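Local coordinates for virulent strain associated lipoprotein (Borreliella spielmanii A14S, PDB 6FZZ), which probably sits on the spirochaete surface as a PFam54-family lipoprotein and, like its Borrelia burgdorferi relative BBE31, may bind glutathione and aid colonization of the mammalian host, at residues I50-S55 against D107-S112; E60-T65 against S70-A75; D120-H125 against N146-L151. All blocks are in the same frame, centred on the assembly; numbering follows the deposited sequence.

Contact 1 (I50-S55 against D107-S112)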
ATOM      1  N   ILE A  50     -15.254   3.372   4.517  1.00 27.58           N
ATOM      2  CA  ILE A  50     -13.965   3.726   5.134  1.00 24.88           C
ATOM      3  C   ILE A  50     -14.079   5.080   5.758  1.00 25.72           C
ATOM      4  O   ILE A  50     -13.702   6.124   5.175  1.00 23.16           O
ATOM      5  CB  ILE A  50     -12.787   3.653   4.132  1.00 23.23           C
ATOM      6  CG1 ILE A  50     -12.661   2.208   3.638  1.00 25.55           C
ATOM      7  CG2 ILE A  50     -11.486   4.027   4.824  1.00 25.57           C
ATOM      8  CD1 ILE A  50     -11.773   2.025   2.394  1.00 27.37           C
ATOM      9  N   LEU A  51     -14.656   5.086   6.941  1.00 27.95           N
ATOM     10  CA  LEU A  51     -14.944   6.350   7.617  1.00 28.11           C
ATOM     11  C   LEU A  51     -13.636   7.008   8.070  1.00 26.39           C
ATOM     12  O   LEU A  51     -13.609   8.231   8.318  1.00 25.94           O
ATOM     13  CB  LEU A  51     -15.855   6.147   8.820  1.00 32.23           C
ATOM     14  CG  LEU A  51     -17.384   5.922   8.655  1.00 36.40           C
ATOM     15  CD1 LEU A  51     -18.029   5.880  10.057  1.00 36.34           C
ATOM     16  CD2 LEU A  51     -18.098   6.989   7.842  1.00 34.23           C
ATOM     17  N   ALA A  52     -12.566   6.199   8.159  1.00 22.90           N
ATOM     18  CA  ALA A  52     -11.231   6.676   8.503  1.00 23.97           C
ATOM     19  C   ALA A  52     -10.752   7.838   7.657  1.00 23.57           C
ATOM     20  O   ALA A  52      -9.996   8.750   8.157  1.00 26.25           O
ATOM     21  CB  ALA A  52     -10.268   5.509   8.455  1.00 23.25           C
ATOM     22  N   PHE A  53     -11.182   7.853   6.383  1.00 22.81           N
ATOM     23  CA  PHE A  53     -10.829   8.956   5.485  1.00 22.92           C
ATOM     24  C   PHE A  53     -11.214  10.325   6.052  1.00 25.04           C
ATOM     25  O   PHE A  53     -10.492  11.319   5.866  1.00 26.39           O
ATOM     26  CB  PHE A  53     -11.452   8.760   4.101  1.00 22.67           C
ATOM     27  CG  PHE A  53     -10.891   7.597   3.328  1.00 21.01           C
ATOM     28  CD1 PHE A  53      -9.532   7.249   3.410  1.00 20.99           C
ATOM     29  CD2 PHE A  53     -11.707   6.909   2.453  1.00 20.65           C
ATOM     30  CE1 PHE A  53      -9.019   6.193   2.673  1.00 20.51           C
ATOM     31  CE2 PHE A  53     -11.208   5.864   1.681  1.00 20.99           C
ATOM     32  CZ  PHE A  53      -9.867   5.502   1.789  1.00 20.27           C
ATOM     33  N   LYS A  54     -12.344  10.372   6.739  1.00 25.89           N
ATOM     34  CA  LYS A  54     -12.860  11.654   7.267  1.00 26.83           C
ATOM     35  C   LYS A  54     -12.033  12.137   8.445  1.00 26.95           C
ATOM     36  O   LYS A  54     -12.104  13.292   8.769  1.00 28.48           O
ATOM     37  CB  LYS A  54     -14.323  11.542   7.704  1.00 28.25           C
ATOM     38  CG  LYS A  54     -15.254  11.367   6.552  1.00 33.00           C
ATOM     39  CD  LYS A  54     -16.660  11.093   7.027  1.00 39.47           C
ATOM     40  CE  LYS A  54     -17.564  10.716   5.860  1.00 46.42           C
ATOM     41  NZ  LYS A  54     -18.984  10.636   6.315  1.00 56.81           N
ATOM     42  N   SER A  55     -11.202  11.295   9.035  1.00 26.14           N
ATOM     43  CA  SER A  55     -10.408  11.736  10.143  1.00 30.92           C
ATOM     44  C   SER A  55      -8.926  11.959   9.788  1.00 33.23           C
ATOM     45  O   SER A  55      -8.073  12.131  10.649  1.00 34.19           O
ATOM     46  CB  SER A  55     -10.629  10.773  11.328  1.00 34.21           C
ATOM     47  OG  SER A  55      -9.526   9.954  11.386  1.00 44.13           O
ATOM     48  N   ASP A 107      -1.442   7.022  11.991  1.00 19.96           N
ATOM     49  CA  ASP A 107      -0.171   6.316  11.920  1.00 19.91           C
ATOM     50  C   ASP A 107      -0.340   5.055  11.044  1.00 24.00           C
ATOM     51  O   ASP A 107       0.585   4.679  10.351  1.00 23.05           O
ATOM     52  CB  ASP A 107       0.333   5.905  13.327  1.00 21.86           C
ATOM     53  CG  ASP A 107       1.044   7.067  14.057  1.00 27.55           C
ATOM     54  OD1 ASP A 107       0.955   8.194  13.575  1.00 30.34           O
ATOM     55  OD2 ASP A 107       1.676   6.884  15.106  1.00 30.29           O
ATOM     56  N   ILE A 108      -1.481   4.372  11.142  1.00 18.99           N
ATOM     57  CA  ILE A 108      -1.723   3.191  10.282  1.00 20.29           C
ATOM     58  C   ILE A 108      -1.874   3.622   8.809  1.00 20.04           C
ATOM     59  O   ILE A 108      -1.244   3.003   7.903  1.00 21.50           O
ATOM     60  CB  ILE A 108      -3.029   2.445  10.726  1.00 22.22           C
ATOM     61  CG1 ILE A 108      -2.808   1.719  12.020  1.00 20.70           C
ATOM     62  CG2 ILE A 108      -3.532   1.490   9.650  1.00 21.46           C
ATOM     63  CD1 ILE A 108      -1.969   0.434  11.918  1.00 21.57           C
ATOM     64  N   PHE A 109      -2.742   4.613   8.548  1.00 18.27           N
ATOM     65  CA  PHE A 109      -3.080   4.949   7.167  1.00 18.96           C
ATOM     66  C   PHE A 109      -1.932   5.710   6.508  1.00 20.05           C
ATOM     67  O   PHE A 109      -1.514   5.365   5.391  1.00 18.74           O
ATOM     68  CB  PHE A 109      -4.426   5.691   7.028  1.00 20.54           C
ATOM     69  CG  PHE A 109      -5.620   4.759   7.075  1.00 21.29           C
ATOM     70  CD1 PHE A 109      -6.154   4.340   8.299  1.00 23.35           C
ATOM     71  CD2 PHE A 109      -6.199   4.313   5.902  1.00 23.07           C
ATOM     72  CE1 PHE A 109      -7.236   3.476   8.334  1.00 23.87           C
ATOM     73  CE2 PHE A 109      -7.299   3.465   5.947  1.00 23.83           C
ATOM     74  CZ  PHE A 109      -7.778   3.027   7.156  1.00 22.10           C
ATOM     75  N   ASN A 110      -1.354   6.685   7.184  1.00 21.13           N
ATOM     76  CA  ASN A 110      -0.287   7.451   6.515  1.00 23.46           C
ATOM     77  C   ASN A 110       0.935   6.573   6.177  1.00 22.20           C
ATOM     78  O   ASN A 110       1.605   6.756   5.127  1.00 21.16           O
ATOM     79  CB  ASN A 110       0.147   8.672   7.354  1.00 22.64           C
ATOM     80  CG  ASN A 110      -0.900   9.781   7.393  1.00 28.78           C
ATOM     81  OD1 ASN A 110      -1.818   9.892   6.558  1.00 26.72           O
ATOM     82  ND2 ASN A 110      -0.721  10.687   8.372  1.00 27.52           N
ATOM     83  N   THR A 111       1.242   5.664   7.085  1.00 21.97           N
ATOM     84  CA  THR A 111       2.392   4.806   6.929  1.00 25.37           C
ATOM     85  C   THR A 111       2.162   3.843   5.757  1.00 22.75           C
ATOM     86  O   THR A 111       3.054   3.705   4.916  1.00 19.85           O
ATOM     87  CB  THR A 111       2.797   4.064   8.248  1.00 25.42           C
ATOM     88  OG1 THR A 111       3.018   4.994   9.284  1.00 24.93           O
ATOM     89  CG2 THR A 111       4.108   3.337   8.066  1.00 28.38           C
ATOM     90  N   SER A 112       0.960   3.251   5.691  1.00 21.41           N
ATOM     91  CA  SER A 112       0.576   2.239   4.719  1.00 21.08           C
ATOM     92  C   SER A 112       0.535   2.849   3.345  1.00 21.73           C
ATOM     93  O   SER A 112       1.030   2.267   2.371  1.00 22.94           O
ATOM     94  CB  SER A 112      -0.896   1.711   5.016  1.00 21.56           C
ATOM     95  OG  SER A 112      -0.866   1.197   6.258  1.00 23.64           O
TER

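Contact 2 (E60-T65 against S70-A75)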
ATOM      1  N   GLU A  60      -1.326  21.057   5.158  1.00 32.17           N
ATOM      2  CA  GLU A  60      -1.148  22.159   4.244  1.00 35.23           C
ATOM      3  C   GLU A  60      -2.491  22.591   3.678  1.00 34.56           C
ATOM      4  O   GLU A  60      -3.430  21.747   3.513  1.00 31.01           O
ATOM      5  CB  GLU A  60      -0.212  21.763   3.090  1.00 41.41           C
ATOM      6  CG  GLU A  60       0.990  20.919   3.521  1.00 49.02           C
ATOM      7  CD  GLU A  60       0.631  19.465   3.909  1.00 60.99           C
ATOM      8  OE1 GLU A  60      -0.402  18.908   3.461  1.00 58.30           O
ATOM      9  OE2 GLU A  60       1.371  18.872   4.723  1.00 74.89           O
ATOM     10  N   GLU A  61      -2.589  23.889   3.377  1.00 28.13           N
ATOM     11  CA  GLU A  61      -3.773  24.482   2.774  1.00 30.82           C
ATOM     12  C   GLU A  61      -4.175  23.712   1.498  1.00 29.28           C
ATOM     13  O   GLU A  61      -3.308  23.301   0.775  1.00 32.00           O
ATOM     14  CB  GLU A  61      -3.544  25.980   2.443  1.00 33.44           C
ATOM     15  CG  GLU A  61      -3.373  26.872   3.675  1.00 34.19           C
ATOM     16  CD  GLU A  61      -4.586  26.894   4.616  1.00 34.36           C
ATOM     17  OE1 GLU A  61      -5.696  26.642   4.134  1.00 30.51           O
ATOM     18  OE2 GLU A  61      -4.425  27.138   5.837  1.00 33.73           O
ATOM     19  N   PRO A  62      -5.481  23.545   1.203  1.00 30.05           N
ATOM     20  CA  PRO A  62      -6.601  24.100   1.902  1.00 26.55           C
ATOM     21  C   PRO A  62      -7.071  23.244   3.109  1.00 23.62           C
ATOM     22  O   PRO A  62      -8.157  23.485   3.614  1.00 23.69           O
ATOM     23  CB  PRO A  62      -7.669  24.177   0.798  1.00 28.73           C
ATOM     24  CG  PRO A  62      -7.448  22.898  -0.015  1.00 27.63           C
ATOM     25  CD  PRO A  62      -5.921  22.743   0.015  1.00 29.78           C
ATOM     26  N   ARG A  63      -6.259  22.299   3.598  1.00 23.85           N
ATOM     27  CA  ARG A  63      -6.554  21.579   4.827  1.00 24.51           C
ATOM     28  C   ARG A  63      -7.843  20.748   4.697  1.00 24.67           C
ATOM     29  O   ARG A  63      -8.584  20.592   5.657  1.00 20.01           O
ATOM     30  CB  ARG A  63      -6.626  22.522   6.080  1.00 27.67           C
ATOM     31  CG  ARG A  63      -5.376  23.394   6.208  1.00 31.97           C
ATOM     32  CD  ARG A  63      -4.917  23.856   7.606  1.00 34.84           C
ATOM     33  NE  ARG A  63      -5.683  23.310   8.732  1.00 47.97           N
ATOM     34  CZ  ARG A  63      -5.368  22.286   9.511  1.00 46.40           C
ATOM     35  NH1 ARG A  63      -4.301  21.557   9.342  1.00 52.43           N
ATOM     36  NH2 ARG A  63      -6.195  21.965  10.454  1.00 54.20           N
ATOM     37  N   GLU A  64      -8.072  20.170   3.519  1.00 23.83           N
ATOM     38  CA  GLU A  64      -9.215  19.257   3.306  1.00 24.36           C
ATOM     39  C   GLU A  64      -8.935  17.865   3.941  1.00 24.70           C
ATOM     40  O   GLU A  64      -7.822  17.591   4.379  1.00 22.98           O
ATOM     41  CB  GLU A  64      -9.577  19.189   1.791  1.00 24.04           C
ATOM     42  CG  GLU A  64      -8.679  18.287   0.918  1.00 23.99           C
ATOM     43  CD  GLU A  64      -7.264  18.784   0.576  1.00 25.29           C
ATOM     44  OE1 GLU A  64      -6.737  19.648   1.293  1.00 24.88           O
ATOM     45  OE2 GLU A  64      -6.633  18.279  -0.432  1.00 21.44           O
ATOM     46  N   THR A  65      -9.958  17.008   4.019  1.00 21.28           N
ATOM     47  CA  THR A  65      -9.738  15.621   4.466  1.00 22.51           C
ATOM     48  C   THR A  65      -9.485  14.693   3.264  1.00 20.55           C
ATOM     49  O   THR A  65      -9.719  15.077   2.119  1.00 19.09           O
ATOM     50  CB  THR A  65     -10.888  14.998   5.262  1.00 21.25           C
ATOM     51  OG1 THR A  65     -12.008  14.839   4.414  1.00 21.16           O
ATOM     52  CG2 THR A  65     -11.248  15.833   6.431  1.00 24.22           C
ATOM     53  N   SER A  70     -10.424  16.463  -3.370  1.00 26.04           N
ATOM     54  CA  SER A  70      -9.294  17.074  -4.036  1.00 23.85           C
ATOM     55  C   SER A  70      -8.522  15.998  -4.835  1.00 26.28           C
ATOM     56  O   SER A  70      -8.746  14.810  -4.636  1.00 22.61           O
ATOM     57  CB  SER A  70      -8.403  17.718  -2.995  1.00 25.19           C
ATOM     58  OG  SER A  70      -7.861  16.723  -2.147  1.00 22.59           O
ATOM     59  N   GLU A  71      -7.574  16.410  -5.687  1.00 26.24           N
ATOM     60  CA  GLU A  71      -6.774  15.460  -6.430  1.00 29.46           C
ATOM     61  C   GLU A  71      -5.853  14.680  -5.516  1.00 27.15           C
ATOM     62  O   GLU A  71      -5.694  13.485  -5.686  1.00 22.31           O
ATOM     63  CB  GLU A  71      -5.970  16.156  -7.552  1.00 34.34           C
ATOM     64  CG  GLU A  71      -6.897  16.730  -8.624  1.00 39.87           C
ATOM     65  CD  GLU A  71      -7.897  15.701  -9.174  1.00 49.84           C
ATOM     66  OE1 GLU A  71      -7.440  14.650  -9.709  1.00 54.82           O
ATOM     67  OE2 GLU A  71      -9.138  15.935  -9.087  1.00 59.22           O
ATOM     68  N   ARG A  72      -5.235  15.332  -4.544  1.00 21.25           N
ATOM     69  CA  ARG A  72      -4.349  14.583  -3.676  1.00 22.95           C
ATOM     70  C   ARG A  72      -5.135  13.605  -2.757  1.00 21.48           C
ATOM     71  O   ARG A  72      -4.629  12.537  -2.407  1.00 21.20           O
ATOM     72  CB  ARG A  72      -3.430  15.529  -2.875  1.00 23.01           C
ATOM     73  CG  ARG A  72      -4.102  16.431  -1.887  1.00 23.17           C
ATOM     74  CD  ARG A  72      -3.087  17.276  -1.148  1.00 24.25           C
ATOM     75  NE  ARG A  72      -3.786  18.252  -0.296  1.00 24.64           N
ATOM     76  CZ  ARG A  72      -3.185  19.103   0.524  1.00 28.73           C
ATOM     77  NH1 ARG A  72      -1.851  19.057   0.701  1.00 31.91           N
ATOM     78  NH2 ARG A  72      -3.926  19.948   1.262  1.00 27.78           N
ATOM     79  N   SER A  73      -6.360  13.984  -2.343  1.00 20.88           N
ATOM     80  CA  SER A  73      -7.185  13.104  -1.569  1.00 18.01           C
ATOM     81  C   SER A  73      -7.595  11.864  -2.378  1.00 21.04           C
ATOM     82  O   SER A  73      -7.567  10.747  -1.853  1.00 16.50           O
ATOM     83  CB  SER A  73      -8.364  13.850  -0.942  1.00 19.35           C
ATOM     84  OG  SER A  73      -7.906  14.619   0.147  1.00 17.81           O
ATOM     85  N   LYS A  74      -8.044  12.058  -3.609  1.00 19.70           N
ATOM     86  CA  LYS A  74      -8.358  10.932  -4.488  1.00 22.30           C
ATOM     87  C   LYS A  74      -7.174   9.975  -4.647  1.00 19.50           C
ATOM     88  O   LYS A  74      -7.369   8.751  -4.566  1.00 19.30           O
ATOM     89  CB  LYS A  74      -8.823  11.396  -5.847  1.00 20.07           C
ATOM     90  CG  LYS A  74     -10.156  12.129  -5.735  1.00 22.46           C
ATOM     91  CD  LYS A  74     -10.613  12.500  -7.126  1.00 24.32           C
ATOM     92  CE  LYS A  74     -11.897  13.271  -7.131  1.00 24.38           C
ATOM     93  NZ  LYS A  74     -12.133  13.548  -8.575  1.00 26.50           N
ATOM     94  N   ALA A  75      -5.979  10.536  -4.814  1.00 22.62           N
ATOM     95  CA  ALA A  75      -4.726   9.740  -4.898  1.00 22.46           C
ATOM     96  C   ALA A  75      -4.507   8.908  -3.630  1.00 20.93           C
ATOM     97  O   ALA A  75      -4.174   7.695  -3.694  1.00 19.50           O
ATOM     98  CB  ALA A  75      -3.530  10.642  -5.214  1.00 21.19           C
TER

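Contact 3 (D120-H125 against N146-L151)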
ATOM      1  N   ASP A 120       3.716   2.423  -6.194  1.00 18.32           N
ATOM      2  CA  ASP A 120       3.018   3.092  -7.332  1.00 20.16           C
ATOM      3  C   ASP A 120       3.985   3.928  -8.160  1.00 20.13           C
ATOM      4  O   ASP A 120       3.995   3.856  -9.395  1.00 19.77           O
ATOM      5  CB  ASP A 120       1.937   3.997  -6.777  1.00 23.73           C
ATOM      6  CG  ASP A 120       0.992   4.487  -7.877  1.00 30.05           C
ATOM      7  OD1 ASP A 120       0.247   3.674  -8.439  1.00 33.27           O
ATOM      8  OD2 ASP A 120       1.117   5.627  -8.259  1.00 30.57           O
ATOM      9  N   TYR A 121       4.813   4.729  -7.480  1.00 18.39           N
ATOM     10  CA  TYR A 121       5.804   5.568  -8.126  1.00 18.50           C
ATOM     11  C   TYR A 121       6.808   4.752  -8.885  1.00 20.24           C
ATOM     12  O   TYR A 121       7.188   5.089  -9.996  1.00 20.35           O
ATOM     13  CB  TYR A 121       6.512   6.480  -7.103  1.00 19.16           C
ATOM     14  CG  TYR A 121       7.380   7.534  -7.737  1.00 19.91           C
ATOM     15  CD1 TYR A 121       6.862   8.763  -8.086  1.00 22.09           C
ATOM     16  CD2 TYR A 121       8.715   7.300  -7.972  1.00 22.93           C
ATOM     17  CE1 TYR A 121       7.663   9.765  -8.669  1.00 22.88           C
ATOM     18  CE2 TYR A 121       9.543   8.253  -8.583  1.00 25.42           C
ATOM     19  CZ  TYR A 121       9.025   9.510  -8.915  1.00 26.05           C
ATOM     20  OH  TYR A 121       9.864  10.496  -9.496  1.00 29.20           O
ATOM     21  N   THR A 122       7.262   3.659  -8.278  1.00 20.28           N
ATOM     22  CA  THR A 122       8.179   2.807  -8.957  1.00 21.92           C
ATOM     23  C   THR A 122       7.529   2.191 -10.224  1.00 22.81           C
ATOM     24  O   THR A 122       8.195   2.098 -11.243  1.00 22.94           O
ATOM     25  CB  THR A 122       8.723   1.707  -8.003  1.00 24.75           C
ATOM     26  OG1 THR A 122       9.315   2.348  -6.850  1.00 22.02           O
ATOM     27  CG2 THR A 122       9.797   0.882  -8.683  1.00 26.07           C
ATOM     28  N   ILE A 123       6.255   1.800 -10.147  1.00 20.45           N
ATOM     29  CA  ILE A 123       5.620   1.188 -11.296  1.00 24.62           C
ATOM     30  C   ILE A 123       5.488   2.198 -12.454  1.00 26.68           C
ATOM     31  O   ILE A 123       5.914   1.875 -13.577  1.00 27.61           O
ATOM     32  CB  ILE A 123       4.274   0.543 -10.955  1.00 25.09           C
ATOM     33  CG1 ILE A 123       4.498  -0.595  -9.995  1.00 29.04           C
ATOM     34  CG2 ILE A 123       3.636   0.058 -12.242  1.00 26.94           C
ATOM     35  CD1 ILE A 123       3.231  -1.028  -9.256  1.00 29.99           C
ATOM     36  N   ILE A 124       5.039   3.437 -12.156  1.00 22.90           N
ATOM     37  CA  ILE A 124       4.942   4.447 -13.222  1.00 26.68           C
ATOM     38  C   ILE A 124       6.285   4.868 -13.771  1.00 24.88           C
ATOM     39  O   ILE A 124       6.385   5.269 -14.923  1.00 26.19           O
ATOM     40  CB  ILE A 124       4.078   5.654 -12.843  1.00 25.62           C
ATOM     41  CG1 ILE A 124       4.682   6.464 -11.718  1.00 26.16           C
ATOM     42  CG2 ILE A 124       2.700   5.181 -12.382  1.00 31.04           C
ATOM     43  CD1 ILE A 124       3.685   7.454 -11.161  1.00 32.70           C
ATOM     44  N   HIS A 125       7.328   4.745 -12.956  1.00 21.76           N
ATOM     45  CA  HIS A 125       8.644   4.965 -13.445  1.00 21.79           C
ATOM     46  C   HIS A 125       9.133   3.921 -14.450  1.00 22.95           C
ATOM     47  O   HIS A 125       9.825   4.234 -15.457  1.00 19.04           O
ATOM     48  CB  HIS A 125       9.591   4.931 -12.281  1.00 21.14           C
ATOM     49  CG  HIS A 125      10.977   5.175 -12.670  1.00 21.81           C
ATOM     50  ND1 HIS A 125      11.426   6.420 -13.068  1.00 28.48           N
ATOM     51  CD2 HIS A 125      12.046   4.357 -12.711  1.00 22.21           C
ATOM     52  CE1 HIS A 125      12.697   6.337 -13.400  1.00 24.19           C
ATOM     53  NE2 HIS A 125      13.112   5.115 -13.138  1.00 23.34           N
ATOM     54  N   ASN A 146      15.566  -8.294  -8.504  1.00 24.38           N
ATOM     55  CA  ASN A 146      15.565  -8.582  -7.099  1.00 24.36           C
ATOM     56  C   ASN A 146      15.012  -7.381  -6.279  1.00 22.64           C
ATOM     57  O   ASN A 146      14.293  -7.612  -5.328  1.00 21.73           O
ATOM     58  CB  ASN A 146      16.977  -8.891  -6.624  1.00 31.19           C
ATOM     59  CG  ASN A 146      17.530 -10.206  -7.200  1.00 37.89           C
ATOM     60  OD1 ASN A 146      16.791 -11.128  -7.576  1.00 42.35           O
ATOM     61  ND2 ASN A 146      18.843 -10.290  -7.260  1.00 40.27           N
ATOM     62  N   LEU A 147      15.377  -6.147  -6.628  1.00 21.65           N
ATOM     63  CA  LEU A 147      14.869  -4.943  -5.905  1.00 22.67           C
ATOM     64  C   LEU A 147      13.336  -4.821  -6.047  1.00 22.17           C
ATOM     65  O   LEU A 147      12.601  -4.630  -5.088  1.00 20.66           O
ATOM     66  CB  LEU A 147      15.566  -3.696  -6.380  1.00 23.32           C
ATOM     67  CG  LEU A 147      17.056  -3.556  -6.011  1.00 22.63           C
ATOM     68  CD1 LEU A 147      17.650  -2.406  -6.770  1.00 25.44           C
ATOM     69  CD2 LEU A 147      17.257  -3.291  -4.544  1.00 23.42           C
ATOM     70  N   PHE A 148      12.849  -5.047  -7.253  1.00 22.24           N
ATOM     71  CA  PHE A 148      11.419  -4.889  -7.532  1.00 21.39           C
ATOM     72  C   PHE A 148      10.592  -5.936  -6.837  1.00 19.76           C
ATOM     73  O   PHE A 148       9.518  -5.662  -6.249  1.00 19.01           O
ATOM     74  CB  PHE A 148      11.173  -4.928  -9.044  1.00 21.95           C
ATOM     75  CG  PHE A 148       9.821  -4.445  -9.416  1.00 24.09           C
ATOM     76  CD1 PHE A 148       9.355  -3.201  -8.955  1.00 24.88           C
ATOM     77  CD2 PHE A 148       8.992  -5.194 -10.210  1.00 26.28           C
ATOM     78  CE1 PHE A 148       8.112  -2.729  -9.291  1.00 25.37           C
ATOM     79  CE2 PHE A 148       7.766  -4.707 -10.590  1.00 25.86           C
ATOM     80  CZ  PHE A 148       7.304  -3.499 -10.109  1.00 27.35           C
ATOM     81  N   GLU A 149      11.097  -7.163  -6.851  1.00 20.89           N
ATOM     82  CA  GLU A 149      10.483  -8.231  -6.107  1.00 22.38           C
ATOM     83  C   GLU A 149      10.457  -8.001  -4.634  1.00 20.51           C
ATOM     84  O   GLU A 149       9.425  -8.257  -3.971  1.00 22.21           O
ATOM     85  CB  GLU A 149      11.150  -9.597  -6.401  1.00 25.44           C
ATOM     86  CG  GLU A 149      10.905 -10.060  -7.781  1.00 28.65           C
ATOM     87  CD  GLU A 149      11.504 -11.451  -8.052  1.00 39.40           C
ATOM     88  OE1 GLU A 149      12.331 -11.916  -7.274  1.00 40.19           O
ATOM     89  OE2 GLU A 149      11.184 -12.073  -9.072  1.00 37.32           O
ATOM     90  N   LYS A 150      11.579  -7.566  -4.105  1.00 23.26           N
ATOM     91  CA  LYS A 150      11.634  -7.186  -2.689  1.00 26.74           C
ATOM     92  C   LYS A 150      10.627  -6.049  -2.400  1.00 26.43           C
ATOM     93  O   LYS A 150       9.866  -6.113  -1.391  1.00 24.11           O
ATOM     94  CB  LYS A 150      13.042  -6.743  -2.294  1.00 31.61           C
ATOM     95  CG  LYS A 150      14.030  -7.905  -2.151  1.00 39.05           C
ATOM     96  CD  LYS A 150      15.297  -7.490  -1.410  1.00 43.67           C
ATOM     97  CE  LYS A 150      16.262  -6.744  -2.323  1.00 54.99           C
ATOM     98  NZ  LYS A 150      17.564  -6.316  -1.683  1.00 60.77           N
ATOM     99  N   LEU A 151      10.586  -5.032  -3.282  1.00 22.87           N
ATOM    100  CA  LEU A 151       9.594  -3.921  -3.100  1.00 21.99           C
ATOM    101  C   LEU A 151       8.156  -4.432  -3.058  1.00 23.47           C
ATOM    102  O   LEU A 151       7.411  -4.105  -2.121  1.00 22.51           O
ATOM    103  CB  LEU A 151       9.758  -2.864  -4.216  1.00 23.34           C
ATOM    104  CG  LEU A 151       8.832  -1.651  -4.207  1.00 22.20           C
ATOM    105  CD1 LEU A 151       9.022  -0.902  -2.886  1.00 24.34           C
ATOM    106  CD2 LEU A 151       9.207  -0.797  -5.399  1.00 22.78           C
TER

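Contact 1 (I50-S55 against D107-S112)
Ala-52 and Ile-50 meet the ring of Phe-109 in a buried, wholly apolar contact that seats the long loop between helices 15-41 and 71-83 against helix 105-126. The loop coils into a short 3-10 segment at 51-54, with Phe-53 N bonded to Ile-50 O, and this turn presents Ala-52 to the helix. The methyl carbon CB of Ala-52 lies 3.7 Å from Phe-109 CE1 and equally close to CZ, so the far end of the ring does the touching. Ile-50 CG2 approaches the neighbouring stretch of the ring more loosely, 4.4 Å from Phe-109 CE2. Both methyls arrive obliquely. Phe-109 holds its CG opposite the carbonyl carbon (chi1 -80°), and from there the ring extends to the loop. Ile-50 CG2 has a second aromatic neighbour: it sits 3.5 Å above the plane of Phe-53, over the ring centre, in a CH-pi arrangement within the loop. Around them, Tyr-76, Ile-99 and Leu-56 also touch Phe-109, while Ser-96 OG bonds to Ala-52 N. With no hydrogen bond between the two segments, their direct contact is one of dispersion and apolar burial.

Contact 2 (E60-T65 against S70-A75)
Glu-64 and Ser-70 face each other with CA atoms 7.7 Å apart, and Thr-65 and Ser-73 with CA atoms 7.0 Å apart, as the irregular loop 60-65, kinked by a cis peptide before Pro-62, folds against the start of helix 71-83. The setting is a helix N-terminus with Ser-70 as N-cap: its OG accepts from Ser-73 N at 3.1 Å. Joined to this cap is a salt-bridge network of Glu-60, Glu-64 and Arg-72, a worked example of how a loop can be fastened by one arginine. Arg-72 places CG between its backbone N and carbonyl carbon (chi1 65°) and then runs extended to NE, carrying the guanidinium edge-on to Glu-60 O and the Glu-64 carboxylate. There it grips Glu-64 side-on with two nitrogens: NE reaches OE2 at 2.9 Å in an almost perfectly straight bond, and NH2 reaches OE1 at 2.8 Å. Both oxygens are met on the syn side, with the two flat groups turned 29° from each other. Ser-70 OG donates to the anti lone pair of Glu-64 OE2 at 2.6 Å, so the N-cap serine links helix and carboxylate. These donors probably stabilise the charged form of Glu-64. Arg-72 NH2 also donates to Glu-60 O at 2.9 Å, opposite in face to the loop's own donor, Arg-63 N, while NH1 forms a salt bridge to Glu-60 OE1 whose hydrogen bond is weak and bent. Trp-58 adds a cation-pi contact to Arg-72 and donates through NE1 to Ser-73 OG. Ser-73 OG in turn donates to Thr-65 O at 2.7 Å, from above the carbonyl plane.

Contact 3 (D120-H125 against N146-L151)
Phe-148 reaches Thr-122 and Ile-123, and Leu-151 reaches Thr-122, through similar first torsions: each sets its CG opposite its own backbone N, at chi1 -166° for the phenylalanine and 180° for the leucine. Being three residues apart, the two side chains emerge from one side of helix 138-170 and span the gap to helix 105-126. The motif is a pair of roughly antiparallel helices in an all-helical bundle, their short segments running 144° apart in direction. With 11.6 Å between the axes, the helices do not come into intimate contact, and side chains from both helices fill the space between the backbones. Thr-122 illustrates how a polar residue serves such a core. Its OG1 stands beside the backbone N and bonds back to Asn-118 O in its own helix, which satisfies the buried hydroxyl locally and leaves CG2 turned to the apolar side. Thr-122 and Leu-151 meet tip to tip: Leu-151 CD2 lies 3.5 Å from Thr-122 OG1 and 3.7 Å from Thr-122 CG2, a van der Waals contact of a methyl with the branched end. Phe-148, by contrast, slides past the threonine, its CE1 4.0 Å from Thr-122 CG2. Other helices complete the packing: Leu-25 of helix 15-41 touches Phe-148, and Lys-205 of helix 180-209 touches Thr-122. A tetraethylene glycol, probably from the crystallisation liquor, lies about 4 Å from the side chain of Ile-123, which is also packed on Ala-29. Ile-123 crosses Phe-148 at nearly a right angle, placing its CG1 at the edge of the ring, 4.0 Å from CZ.

Contacts 1 and 3 are buried and apolar, whereas contact 2 lies farther out, its centre about 19 Å from the centre of the chain, and is only partly buried. Their chemistry follows suit: contacts 1 and 3 rest on a phenylalanine against aliphatic groups, with Thr-122 against Leu-151 added in contact 3; contact 2 rests on charges, a capped helix and hydroxyl bonds. Contacts 1 and 3 share helix 105-126 but use different lengths of it, on opposite sides of the chain centre, with contact centres about 23 Å apart. Contact 2 is nested within the chain loop that contact 1 closes, and the two touch where Lys-54 O packs on Thr-65 CG2. Contact 3 instead joins helix to helix and touches neither.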